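PDB 3KEZ: putative sugar binding protein from Bacteroides vulgatus ATCC 8482, which probably binds sugars at the outer membrane for nutrient uptake, as a SusD-family protein, and carries a calcium ion. Local coordinates for residues S175-S180 with W196-L201; E182-D187 with G191-W196. All blocks are in the same frame, centred on the assembly; numbering follows the deposited sequence.

Interaction 1 of 2, residues S175-S180 with W196-L201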
# COMPACT_ATOMS: atom_id res chain seq x y z
N SER A 175 -10.28 4.49 13.97
CA SER A 175 -11.58 5.13 14.07
C SER A 175 -12.14 5.54 12.72
O SER A 175 -13.30 5.28 12.44
CB SER A 175 -11.55 6.34 15.00
OG SER A 175 -12.77 7.00 14.97
N ASP A 176 -11.32 6.20 11.88
CA ASP A 176 -11.76 6.62 10.55
C ASP A 176 -12.16 5.42 9.71
O ASP A 176 -13.25 5.35 9.15
CB ASP A 176 -10.64 7.41 9.84
CG ASP A 176 -10.48 8.83 10.36
OD1 ASP A 176 -11.31 9.28 11.20
OD2 ASP A 176 -9.51 9.52 9.90
N LEU A 177 -11.27 4.43 9.66
CA LEU A 177 -11.53 3.26 8.80
C LEU A 177 -12.72 2.45 9.26
O LEU A 177 -13.56 2.04 8.45
CB LEU A 177 -10.27 2.40 8.61
CG LEU A 177 -9.24 2.87 7.60
CD1 LEU A 177 -7.86 2.18 7.79
CD2 LEU A 177 -9.75 2.67 6.13
N LYS A 178 -12.83 2.23 10.56
CA LYS A 178 -13.95 1.46 11.07
C LYS A 178 -15.28 2.12 10.71
O LYS A 178 -16.23 1.47 10.28
CB LYS A 178 -13.82 1.34 12.59
CG LYS A 178 -14.76 0.32 13.20
CD LYS A 178 -14.38 0.01 14.64
CE LYS A 178 -15.51 -0.78 15.31
NZ LYS A 178 -15.78 -2.12 14.62
N ASN A 179 -15.33 3.42 10.94
CA ASN A 179 -16.49 4.21 10.60
C ASN A 179 -16.78 4.20 9.12
O ASN A 179 -17.94 4.13 8.73
CB ASN A 179 -16.28 5.63 11.09
CG ASN A 179 -16.52 5.77 12.57
OD1 ASN A 179 -17.54 5.29 13.08
ND2 ASN A 179 -15.60 6.40 13.28
N SER A 180 -15.74 4.25 8.29
CA SER A 180 -15.92 4.17 6.83
C SER A 180 -16.56 2.85 6.42
O SER A 180 -17.34 2.82 5.48
CB SER A 180 -14.61 4.37 6.08
OG SER A 180 -13.78 3.18 6.06
N TRP A 196 -15.34 -2.91 0.89
CA TRP A 196 -14.45 -4.06 0.96
C TRP A 196 -12.98 -3.65 0.93
O TRP A 196 -12.16 -4.19 1.67
CB TRP A 196 -14.80 -5.09 -0.13
CG TRP A 196 -16.27 -5.19 -0.36
CD1 TRP A 196 -16.91 -4.96 -1.53
CD2 TRP A 196 -17.29 -5.49 0.61
NE1 TRP A 196 -18.28 -5.12 -1.37
CE2 TRP A 196 -18.53 -5.45 -0.06
CE3 TRP A 196 -17.28 -5.79 1.97
CZ2 TRP A 196 -19.74 -5.70 0.58
CZ3 TRP A 196 -18.49 -6.02 2.62
CH2 TRP A 196 -19.70 -5.99 1.91
N ALA A 197 -12.64 -2.66 0.10
CA ALA A 197 -11.30 -2.04 0.14
C ALA A 197 -11.00 -1.51 1.53
O ALA A 197 -9.96 -1.84 2.12
CB ALA A 197 -11.18 -0.88 -0.90
N ALA A 198 -11.90 -0.72 2.10
CA ALA A 198 -11.65 -0.15 3.45
C ALA A 198 -11.52 -1.24 4.53
O ALA A 198 -10.66 -1.14 5.39
CB ALA A 198 -12.71 0.89 3.86
N MSE A 199 -12.33 -2.29 4.47
CA MSE A 199 -12.22 -3.40 5.43
C MSE A 199 -10.86 -4.12 5.29
O MSE A 199 -10.25 -4.53 6.27
CB MSE A 199 -13.35 -4.40 5.27
CG MSE A 199 -14.65 -3.97 5.73
SE MSE A 199 -15.88 -5.48 5.75
CE MSE A 199 -17.44 -4.57 6.50
N THR A 200 -10.41 -4.31 4.06
CA THR A 200 -9.12 -4.96 3.82
C THR A 200 -7.99 -4.12 4.39
O THR A 200 -7.15 -4.64 5.12
CB THR A 200 -8.89 -5.24 2.33
OG1 THR A 200 -9.93 -6.09 1.86
CG2 THR A 200 -7.57 -5.89 2.08
N LEU A 201 -8.01 -2.81 4.15
CA LEU A 201 -6.95 -1.90 4.69
C LEU A 201 -7.03 -1.95 6.22
O LEU A 201 -6.03 -2.12 6.88
CB LEU A 201 -7.10 -0.47 4.21
CG LEU A 201 -6.08 0.58 4.66
CD1 LEU A 201 -4.65 0.05 4.47
CD2 LEU A 201 -6.29 1.91 3.92
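L177 reaches from helix 166-183 into the side of helix 195-209 presented by A198 and L201, and its two methyl branches divide the apolar contact between them. CD1 of L177 lies 3.9 Å from CG of L201, while CD2 of L177 rests 4.1 Å from CB of A198 and also comes close to the A198 carbonyl oxygen. The two leucine side chains cross at about a right angle, so a methyl of L177 abuts the branch carbon of L201. The first torsion of L177 explains this division: with CG anti to its own carbonyl carbon (chi1 -80°), CD1 is brought to L201 and CD2 to A198.

The short segments run roughly antiparallel, 145° between their N-to-C directions, with axes approaching to 9.1 Å. The nearest CA pair, L177 and A198, is 6.3 Å apart, which the small alanine at this point permits. This is an antiparallel helical hairpin, consistent with the TPR-related helical fold of the family. Helix 109-134 packs against the same pair, its L120 and A121 touching S180 and its M125 touching L201; R123 of that helix forms a salt bridge with D176.

No hydrogen bond crosses between the two segments, and the S180 hydroxyl is engaged within its own helix. OG of S180 donates to O of L177 at 2.7 Å, one turn back. A chi1 of 79° sets this OG between the backbone nitrogen and the carbonyl carbon, where it can meet that carbonyl. OG of S180 is also 3.4 Å from CB of A198, so a hydroxyl already bonded to its own backbone packs on the alanine methyl.

Interaction 2 of 2, residues E182-D187 with G191-W196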
# COMPACT_ATOMS: atom_id res chain seq x y z
N GLU A 182 -18.83 1.22 7.86
CA GLU A 182 -20.22 1.28 8.18
C GLU A 182 -20.99 2.25 7.28
O GLU A 182 -22.22 2.26 7.31
CB GLU A 182 -20.36 1.73 9.62
CG GLU A 182 -19.80 0.75 10.67
CD GLU A 182 -19.46 1.44 12.01
OE1 GLU A 182 -19.79 2.63 12.20
OE2 GLU A 182 -18.85 0.79 12.88
N LEU A 183 -20.27 3.08 6.54
CA LEU A 183 -20.85 4.13 5.72
C LEU A 183 -20.73 3.89 4.21
O LEU A 183 -21.64 4.20 3.44
CB LEU A 183 -20.22 5.47 6.11
CG LEU A 183 -20.58 6.07 7.47
CD1 LEU A 183 -19.79 7.32 7.70
CD2 LEU A 183 -22.06 6.34 7.57
N LEU A 184 -19.58 3.36 3.79
CA LEU A 184 -19.30 3.10 2.40
C LEU A 184 -20.23 2.07 1.79
O LEU A 184 -20.62 1.08 2.42
CB LEU A 184 -17.87 2.56 2.25
CG LEU A 184 -16.72 3.53 2.38
CD1 LEU A 184 -15.45 2.79 2.80
CD2 LEU A 184 -16.55 4.26 1.07
N SER A 185 -20.55 2.26 0.52
CA SER A 185 -21.29 1.24 -0.23
C SER A 185 -20.37 0.06 -0.53
O SER A 185 -19.15 0.26 -0.69
CB SER A 185 -21.76 1.81 -1.56
OG SER A 185 -22.31 0.78 -2.34
N GLY A 186 -20.93 -1.15 -0.59
CA GLY A 186 -20.26 -2.36 -1.13
C GLY A 186 -20.28 -2.54 -2.65
O GLY A 186 -19.72 -3.50 -3.18
N ASP A 187 -20.95 -1.64 -3.37
CA ASP A 187 -20.97 -1.70 -4.83
C ASP A 187 -19.59 -1.50 -5.44
O ASP A 187 -18.73 -0.80 -4.88
CB ASP A 187 -21.92 -0.64 -5.41
CG ASP A 187 -23.36 -0.86 -5.00
OD1 ASP A 187 -23.66 -1.88 -4.37
OD2 ASP A 187 -24.19 -0.01 -5.33
N GLY A 191 -12.10 3.00 -9.57
CA GLY A 191 -11.19 4.09 -9.21
C GLY A 191 -11.54 4.78 -7.91
O GLY A 191 -10.92 5.79 -7.57
N LYS A 192 -12.49 4.22 -7.14
CA LYS A 192 -12.86 4.81 -5.83
C LYS A 192 -12.80 3.76 -4.71
O LYS A 192 -12.88 2.56 -4.98
CB LYS A 192 -14.24 5.46 -5.92
CG LYS A 192 -14.28 6.60 -6.96
CD LYS A 192 -15.60 7.36 -6.95
CE LYS A 192 -15.62 8.40 -8.07
NZ LYS A 192 -14.27 8.95 -8.29
N VAL A 193 -12.66 4.22 -3.46
CA VAL A 193 -12.70 3.31 -2.30
C VAL A 193 -14.10 2.86 -2.01
O VAL A 193 -15.04 3.68 -2.03
CB VAL A 193 -12.09 3.98 -1.05
CG1 VAL A 193 -12.20 3.08 0.15
CG2 VAL A 193 -10.68 4.32 -1.37
N ASN A 194 -14.26 1.56 -1.78
CA ASN A 194 -15.56 0.99 -1.34
C ASN A 194 -15.46 0.21 -0.02
O ASN A 194 -14.39 0.18 0.61
CB ASN A 194 -16.29 0.22 -2.47
CG ASN A 194 -15.75 -1.13 -2.70
OD1 ASN A 194 -14.93 -1.58 -1.94
ND2 ASN A 194 -16.25 -1.83 -3.74
N ARG A 195 -16.57 -0.35 0.45
CA ARG A 195 -16.55 -0.98 1.76
C ARG A 195 -15.47 -2.06 1.91
O ARG A 195 -14.75 -2.14 2.93
CB ARG A 195 -17.92 -1.56 2.12
CG ARG A 195 -18.01 -2.01 3.57
CD ARG A 195 -19.40 -2.56 3.89
NE ARG A 195 -20.43 -1.60 3.50
CZ ARG A 195 -21.69 -1.91 3.20
NH1 ARG A 195 -22.11 -3.17 3.25
NH2 ARG A 195 -22.53 -0.95 2.84
N TRP A 196 -15.34 -2.91 0.89
CA TRP A 196 -14.45 -4.06 0.96
C TRP A 196 -12.98 -3.65 0.93
O TRP A 196 -12.16 -4.19 1.67
CB TRP A 196 -14.80 -5.09 -0.13
CG TRP A 196 -16.27 -5.19 -0.36
CD1 TRP A 196 -16.91 -4.96 -1.53
CD2 TRP A 196 -17.29 -5.49 0.61
NE1 TRP A 196 -18.28 -5.12 -1.37
CE2 TRP A 196 -18.53 -5.45 -0.06
CE3 TRP A 196 -17.28 -5.79 1.97
CZ2 TRP A 196 -19.74 -5.70 0.58
CZ3 TRP A 196 -18.49 -6.02 2.62
CH2 TRP A 196 -19.70 -5.99 1.91
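The turn linking helix 166-183 to helix 195-209 folds back on the start of the second helix, where N194 is the N-cap and R195 grips the carbonyl of L184. The guanidinium takes that oxygen side-on, NE of R195 at 2.9 Å and NH2 of R195 at 2.8 Å from O of L184, which lies in the guanidinium plane; N of G186 sits over one face. A chi1 of -170° carries the R195 chain away from its backbone nitrogen, and a bend at chi3 turns the group onto L184. A leucine here, with neither NE nor NH2, would probably leave O of L184 without its paired donors and the 184-186 backbone freer to shift.

Backbone N of R195 donates to O of S185 at 2.9 Å. ND2 of N194 reaches O of D187 at 2.9 Å from above the carbonyl plane, while OD1 of N194 accepts from N of A197 and, more weakly, from N of W196. NE1 of W196 meets O of G186 at 2.8 Å on a lone pair, the oxygen tilted from the indole plane. CA of G186 is 3.8 Å from CZ2 of W196, and a CB would run into that ring carbon; CB of R195 lies over one ring face. OG of S185 accepts from N of D187, an ST turn.

CD1 of L184 meets CG1 of V193 at 4.2 Å, and the L184 methyls lie by the carbonyl oxygens of V193 and N194. Outside the turn, L184 packs on helix 109-134, W196 touches helix 212-229, and N of V193 bonds to Y31 of helix 20-34.

Overall arrangement
Interaction 1 pairs helix 166-183 with helix 195-209; interaction 2, nested along the chain inside the loop so closed, holds the turn between them. Their centres are about 9 Å apart. W196 lies in a segment of each, though it makes contact only in interaction 2. They touch directly where CD1 of L184 packs 3.5 Å from CB of A198, so the apolar seam of the hairpin continues into its connecting turn. Interaction 1 is buried and apolar, its centre about 14 Å from the centre of the chain, whereas interaction 2, about 17 Å out, is partly buried and rich in hydrogen bonds. Both lie away from the calcium site formed by N261, Q322, E325, D329 and N331.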